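Local coordinates for HTH-type transcriptional regulator MmpR5 (Mycobacterium tuberculosis, PDB 4NB5), which represses transcription by binding directly to promoter DNA as a homodimer, setting the level of several Mmp transport systems and of its own expression, at residues 16-27 against 37-45. Residues are numbered along the deposited sequence; the frame is centred on the assembly and turned at random.
Sequences IMEFVEQMGGYF and GRLLGWLLV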
ATOM      1  N   ILE B  16      11.718  -3.571  28.339  1.00 14.94           N
ATOM      2  CA  ILE B  16      11.624  -3.407  26.894  1.00 13.66           C
ATOM      3  C   ILE B  16      12.250  -4.544  26.097  1.00 19.60           C
ATOM      4  O   ILE B  16      11.752  -4.895  25.025  1.00 18.49           O
ATOM      5  CB  ILE B  16      12.273  -2.086  26.450  1.00 19.57           C
ATOM      6  CG1 ILE B  16      11.351  -0.906  26.754  1.00 25.55           C
ATOM      7  CG2 ILE B  16      12.612  -2.130  24.969  1.00 52.79           C
ATOM      8  CD1 ILE B  16       9.907  -1.140  26.401  1.00 34.41           C
ATOM      9  N   MET B  17      13.348  -5.123  26.566  1.00 16.72           N
ATOM     10  CA  MET B  17      13.934  -6.168  25.747  0.52 24.90           C
ATOM     11  C   MET B  17      13.094  -7.440  25.786  1.00 18.75           C
ATOM     12  O   MET B  17      13.094  -8.178  24.807  1.00 17.30           O
ATOM     13  CB  MET B  17      15.406  -6.437  26.068  0.52 37.18           C
ATOM     14  CG  MET B  17      16.376  -5.535  25.288  0.52 37.92           C
ATOM     15  SD  MET B  17      15.989  -5.268  23.528  0.52 35.49           S
ATOM     16  CE  MET B  17      16.361  -6.870  22.809  0.52 19.72           C
ATOM     17  N   GLU B  18      12.338  -7.670  26.859  1.00 14.50           N
ATOM     18  CA  GLU B  18      11.425  -8.808  26.899  1.00 12.12           C
ATOM     19  C   GLU B  18      10.304  -8.628  25.866  1.00 11.75           C
ATOM     20  O   GLU B  18       9.890  -9.578  25.202  1.00 15.19           O
ATOM     21  CB  GLU B  18      10.836  -8.979  28.298  1.00 25.40           C
ATOM     22  CG  GLU B  18       9.895 -10.165  28.429  1.00 41.36           C
ATOM     23  CD  GLU B  18       9.454 -10.403  29.861  1.00 66.13           C
ATOM     24  OE1 GLU B  18       8.730 -11.391  30.105  1.00 70.66           O
ATOM     25  OE2 GLU B  18       9.836  -9.603  30.742  1.00 53.61           O
ATOM     26  N   PHE B  19       9.819  -7.401  25.729  1.00  9.77           N
ATOM     27  CA  PHE B  19       8.806  -7.094  24.723  1.00  7.72           C
ATOM     28  C   PHE B  19       9.367  -7.308  23.310  1.00  7.60           C
ATOM     29  O   PHE B  19       8.731  -7.936  22.455  1.00  8.98           O
ATOM     30  CB  PHE B  19       8.320  -5.652  24.895  1.00  8.58           C
ATOM     31  CG  PHE B  19       7.500  -5.154  23.746  1.00  8.92           C
ATOM     32  CD1 PHE B  19       6.196  -5.587  23.569  1.00  9.60           C
ATOM     33  CD2 PHE B  19       8.041  -4.263  22.834  1.00  8.59           C
ATOM     34  CE1 PHE B  19       5.451  -5.135  22.502  1.00 10.34           C
ATOM     35  CE2 PHE B  19       7.307  -3.813  21.768  1.00  7.91           C
ATOM     36  CZ  PHE B  19       6.013  -4.247  21.597  1.00  7.66           C
ATOM     37  N   VAL B  20      10.557  -6.771  23.063  1.00 10.45           N
ATOM     38  CA  VAL B  20      11.200  -6.891  21.762  1.00 10.45           C
ATOM     39  C   VAL B  20      11.414  -8.368  21.417  1.00  9.36           C
ATOM     40  O   VAL B  20      11.117  -8.815  20.306  1.00 10.54           O
ATOM     41  CB  VAL B  20      12.535  -6.128  21.736  1.00 10.34           C
ATOM     42  CG1 VAL B  20      13.342  -6.476  20.490  1.00 10.44           C
ATOM     43  CG2 VAL B  20      12.281  -4.637  21.801  1.00  9.80           C
ATOM     44  N   GLU B  21      11.902  -9.133  22.390  1.00 12.02           N
ATOM     45  CA  GLU B  21      12.114 -10.564  22.202  1.00 13.56           C
ATOM     46  C   GLU B  21      10.805 -11.267  21.838  1.00  9.55           C
ATOM     47  O   GLU B  21      10.764 -12.120  20.947  1.00 11.06           O
ATOM     48  CB  GLU B  21      12.676 -11.167  23.487  1.00 17.14           C
ATOM     49  CG  GLU B  21      12.993 -12.641  23.405  1.00 26.10           C
ATOM     50  CD  GLU B  21      14.309 -12.900  22.708  1.00 61.33           C
ATOM     51  OE1 GLU B  21      14.779 -14.057  22.753  1.00 48.00           O
ATOM     52  OE2 GLU B  21      14.871 -11.947  22.121  1.00 46.82           O
ATOM     53  N   GLN B  22       9.730 -10.907  22.530  1.00  9.53           N
ATOM     54  CA  GLN B  22       8.453 -11.570  22.311  1.00  8.70           C
ATOM     55  C   GLN B  22       7.861 -11.203  20.961  1.00  6.50           C
ATOM     56  O   GLN B  22       7.232 -12.034  20.310  1.00 10.32           O
ATOM     57  CB  GLN B  22       7.483 -11.280  23.459  1.00 11.18           C
ATOM     58  CG  GLN B  22       7.841 -12.068  24.707  1.00 16.28           C
ATOM     59  CD  GLN B  22       6.950 -11.752  25.894  1.00 27.52           C
ATOM     60  OE1 GLN B  22       7.435 -11.453  26.983  1.00 35.14           O
ATOM     61  NE2 GLN B  22       5.640 -11.847  25.695  1.00 37.99           N
ATOM     62  N   MET B  23       8.083  -9.968  20.522  1.00 10.34           N
ATOM     63  CA  MET B  23       7.704  -9.570  19.167  1.00  7.97           C
ATOM     64  C   MET B  23       8.446 -10.390  18.111  1.00 10.19           C
ATOM     65  O   MET B  23       7.869 -10.789  17.098  1.00 10.81           O
ATOM     66  CB  MET B  23       7.968  -8.079  18.968  1.00  9.16           C
ATOM     67  CG  MET B  23       6.982  -7.187  19.723  1.00  8.37           C
ATOM     68  SD  MET B  23       5.297  -7.216  19.036  1.00 10.88           S
ATOM     69  CE  MET B  23       5.550  -6.272  17.539  1.00 10.24           C
ATOM     70  N   GLY B  24       9.735 -10.634  18.335  1.00 10.40           N
ATOM     71  CA  GLY B  24      10.475 -11.523  17.462  1.00  8.81           C
ATOM     72  C   GLY B  24       9.836 -12.904  17.405  1.00  9.96           C
ATOM     73  O   GLY B  24       9.667 -13.467  16.329  1.00  9.10           O
ATOM     74  N   GLY B  25       9.458 -13.441  18.561  1.00 11.96           N
ATOM     75  CA  GLY B  25       8.849 -14.763  18.605  1.00 14.73           C
ATOM     76  C   GLY B  25       7.506 -14.792  17.897  1.00 13.45           C
ATOM     77  O   GLY B  25       7.159 -15.775  17.244  1.00 12.31           O
ATOM     78  N   TYR B  26       6.754 -13.701  18.015  1.00 10.68           N
ATOM     79  CA  TYR B  26       5.459 -13.584  17.338  1.00 10.34           C
ATOM     80  C   TYR B  26       5.627 -13.694  15.826  1.00 11.18           C
ATOM     81  O   TYR B  26       4.862 -14.387  15.144  1.00 10.37           O
ATOM     82  CB  TYR B  26       4.791 -12.252  17.703  1.00 10.42           C
ATOM     83  CG  TYR B  26       3.443 -12.061  17.051  1.00  8.39           C
ATOM     84  CD1 TYR B  26       3.336 -11.486  15.794  1.00 11.65           C
ATOM     85  CD2 TYR B  26       2.279 -12.485  17.682  1.00 14.85           C
ATOM     86  CE1 TYR B  26       2.106 -11.328  15.187  1.00 15.80           C
ATOM     87  CE2 TYR B  26       1.049 -12.329  17.086  1.00 16.09           C
ATOM     88  CZ  TYR B  26       0.966 -11.753  15.841  1.00 13.64           C
ATOM     89  OH  TYR B  26      -0.260 -11.597  15.240  1.00 17.17           O
ATOM     90  N   PHE B  27       6.644 -13.022  15.297  1.00  8.47           N
ATOM     91  CA  PHE B  27       6.917 -13.066  13.868  1.00 10.89           C
ATOM     92  C   PHE B  27       7.402 -14.452  13.446  1.00 14.24           C
ATOM     93  O   PHE B  27       6.882 -15.030  12.496  1.00 12.65           O
ATOM     94  CB  PHE B  27       7.939 -11.998  13.465  1.00 10.80           C
ATOM     95  CG  PHE B  27       7.321 -10.673  13.060  1.00  6.11           C
ATOM     96  CD1 PHE B  27       6.465  -9.998  13.911  1.00 10.35           C
ATOM     97  CD2 PHE B  27       7.623 -10.108  11.834  1.00 10.96           C
ATOM     98  CE1 PHE B  27       5.908  -8.780  13.542  1.00 10.24           C
ATOM     99  CE2 PHE B  27       7.072  -8.900  11.455  1.00 16.08           C
ATOM    100  CZ  PHE B  27       6.213  -8.237  12.310  1.00 13.04           C
ATOM    101  N   GLY B  37      10.360  -8.965  13.487  1.00  8.43           N
ATOM    102  CA  GLY B  37       9.565  -8.791  14.688  1.00  8.19           C
ATOM    103  C   GLY B  37      10.270  -7.945  15.738  1.00  8.53           C
ATOM    104  O   GLY B  37       9.662  -7.069  16.353  1.00  7.39           O
ATOM    105  N   ARG B  38      11.553  -8.227  15.955  1.00  8.56           N
ATOM    106  CA  ARG B  38      12.341  -7.472  16.933  1.00  7.42           C
ATOM    107  C   ARG B  38      12.484  -6.015  16.513  1.00  9.30           C
ATOM    108  O   ARG B  38      12.382  -5.109  17.344  1.00  9.07           O
ATOM    109  CB  ARG B  38      13.718  -8.118  17.128  1.00  9.66           C
ATOM    110  CG  ARG B  38      13.661  -9.490  17.784  1.00 11.14           C
ATOM    111  CD  ARG B  38      15.038 -10.158  17.809  1.00 11.10           C
ATOM    112  NE  ARG B  38      15.964  -9.433  18.679  1.00 13.87           N
ATOM    113  CZ  ARG B  38      17.211  -9.087  18.360  1.00 15.26           C
ATOM    114  NH1 ARG B  38      17.735  -9.390  17.176  1.00 15.36           N
ATOM    115  NH2 ARG B  38      17.945  -8.426  19.247  1.00 19.04           N
ATOM    116  N   LEU B  39      12.708  -5.792  15.217  1.00  9.63           N
ATOM    117  CA  LEU B  39      12.796  -4.440  14.673  1.00  6.58           C
ATOM    118  C   LEU B  39      11.495  -3.655  14.859  1.00  8.34           C
ATOM    119  O   LEU B  39      11.518  -2.492  15.277  1.00  9.28           O
ATOM    120  CB  LEU B  39      13.210  -4.474  13.199  1.00  8.91           C
ATOM    121  CG  LEU B  39      13.260  -3.109  12.514  1.00 13.32           C
ATOM    122  CD1 LEU B  39      14.178  -2.153  13.256  1.00 15.08           C
ATOM    123  CD2 LEU B  39      13.706  -3.254  11.066  1.00 11.38           C
ATOM    124  N   LEU B  40      10.356  -4.288  14.570  1.00  7.56           N
ATOM    125  CA  LEU B  40       9.076  -3.630  14.777  1.00  8.71           C
ATOM    126  C   LEU B  40       8.886  -3.328  16.261  1.00  7.91           C
ATOM    127  O   LEU B  40       8.476  -2.234  16.634  1.00  6.98           O
ATOM    128  CB  LEU B  40       7.933  -4.492  14.250  1.00  7.10           C
ATOM    129  CG  LEU B  40       6.525  -3.916  14.435  1.00  7.08           C
ATOM    130  CD1 LEU B  40       6.397  -2.535  13.815  1.00 11.43           C
ATOM    131  CD2 LEU B  40       5.475  -4.847  13.859  1.00  6.83           C
ATOM    132  N   GLY B  41       9.193  -4.301  17.113  1.00  9.06           N
ATOM    133  CA  GLY B  41       9.095  -4.091  18.545  1.00  8.57           C
ATOM    134  C   GLY B  41       9.958  -2.929  19.023  1.00  7.37           C
ATOM    135  O   GLY B  41       9.508  -2.088  19.801  1.00  7.75           O
ATOM    136  N   TRP B  42      11.201  -2.884  18.565  1.00  6.97           N
ATOM    137  CA  TRP B  42      12.098  -1.799  18.923  1.00  9.90           C
ATOM    138  C   TRP B  42      11.523  -0.440  18.502  1.00  9.83           C
ATOM    139  O   TRP B  42      11.541   0.515  19.272  1.00  9.23           O
ATOM    140  CB  TRP B  42      13.481  -2.008  18.300  1.00  9.24           C
ATOM    141  CG  TRP B  42      14.474  -0.955  18.699  1.00 10.41           C
ATOM    142  CD1 TRP B  42      14.897   0.097  17.944  1.00 13.74           C
ATOM    143  CD2 TRP B  42      15.171  -0.858  19.952  1.00 10.51           C
ATOM    144  NE1 TRP B  42      15.814   0.845  18.647  1.00 12.67           N
ATOM    145  CE2 TRP B  42      15.994   0.281  19.875  1.00  9.53           C
ATOM    146  CE3 TRP B  42      15.180  -1.630  21.115  1.00 18.15           C
ATOM    147  CZ2 TRP B  42      16.819   0.668  20.932  1.00 11.98           C
ATOM    148  CZ3 TRP B  42      16.000  -1.236  22.165  1.00 18.93           C
ATOM    149  CH2 TRP B  42      16.804  -0.095  22.063  1.00 14.19           C
ATOM    150  N   LEU B  43      10.998  -0.350  17.284  1.00  9.96           N
ATOM    151  CA  LEU B  43      10.489   0.939  16.799  1.00  7.34           C
ATOM    152  C   LEU B  43       9.196   1.359  17.487  1.00  7.38           C
ATOM    153  O   LEU B  43       8.787   2.517  17.398  1.00  7.95           O
ATOM    154  CB  LEU B  43      10.319   0.912  15.275  1.00  7.86           C
ATOM    155  CG  LEU B  43      11.639   0.880  14.505  1.00 10.86           C
ATOM    156  CD1 LEU B  43      11.407   0.557  13.049  1.00 10.34           C
ATOM    157  CD2 LEU B  43      12.376   2.215  14.631  1.00 11.25           C
ATOM    158  N   LEU B  44       8.559   0.424  18.185  1.00  6.89           N
ATOM    159  CA  LEU B  44       7.383   0.721  18.990  1.00  7.25           C
ATOM    160  C   LEU B  44       7.720   1.328  20.356  1.00  8.99           C
ATOM    161  O   LEU B  44       6.880   1.980  20.962  1.00 11.71           O
ATOM    162  CB  LEU B  44       6.568  -0.557  19.204  1.00  5.86           C
ATOM    163  CG  LEU B  44       5.614  -0.851  18.054  1.00  6.75           C
ATOM    164  CD1 LEU B  44       5.303  -2.328  17.994  1.00  9.06           C
ATOM    165  CD2 LEU B  44       4.336  -0.072  18.194  1.00 10.20           C
ATOM    166  N   VAL B  45       8.939   1.108  20.845  1.00  7.40           N
ATOM    167  CA  VAL B  45       9.279   1.528  22.204  1.00 10.65           C
ATOM    168  C   VAL B  45      10.508   2.419  22.304  1.00 10.25           C
ATOM    169  O   VAL B  45      10.771   2.969  23.367  1.00 11.08           O
ATOM    170  CB  VAL B  45       9.510   0.320  23.142  1.00  8.10           C
ATOM    171  CG1 VAL B  45       8.229  -0.477  23.301  1.00 15.27           C
ATOM    172  CG2 VAL B  45      10.642  -0.555  22.630  1.00 13.82           C
TER
HETATM  173  O   HOH W   1      15.409  -9.513  21.383  1.00 24.76           O
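With chi1 at -72°, Met-23 sets its CG anti to the carbonyl carbon, and two further bends fold the chain down against the facing helix, where CG lies on Gly-41 and CE touches both Leu-40 CD2 and Leu-44 CD1. It is a knob in the hole made by Gly-37, Leu-40, Gly-41 and Leu-44, a place suited to a flexible, unbranched chain that can bend to fit two glycines and two leucines. In Phe-19, chi1 of 168° sets CG anti to the backbone N, presenting the ring edge to Gly-41, CE2 being 3.4 Å from Gly-41 O; CG of Met-23 lies over one face of this ring, toward the rim. The glycines permit the close approach. Gly-24 and Gly-37 bring their CA atoms to 4.0 Å, and Gly-37, having no side chain, sets its CA near Met-23 O and over a face of the Phe-27 ring, 3.5 Å from its centroid, as a CH-pi contact. Val-20 spreads its branches, CG1 against Arg-38 CB at 3.8 Å and CG2 at the edge of the Trp-42 ring. At the far end Ile-16 and Val-45 meet tip to tip, tightly, with CG2 of each 3.4 Å apart. On the more exposed flank Glu-21 OE2 and Arg-38 NE are too far apart for a salt bridge and are joined by a water that donates to OE2 at 2.6 Å and accepts from NE; Arg-38 NH2 bonds to Leu-60 O. Ile-16, Phe-19 and Val-45 also pack on the second subunit, while Phe-27 lies close to the bound octadecanoate ester. The segments 16-27 and 37-45, at 142° and 7.1 Å between axes, form a glycine-lined, roughly antiparallel helix pair joining the dimer interface to the winged helix-turn-helix domain of a MarR-type regulator.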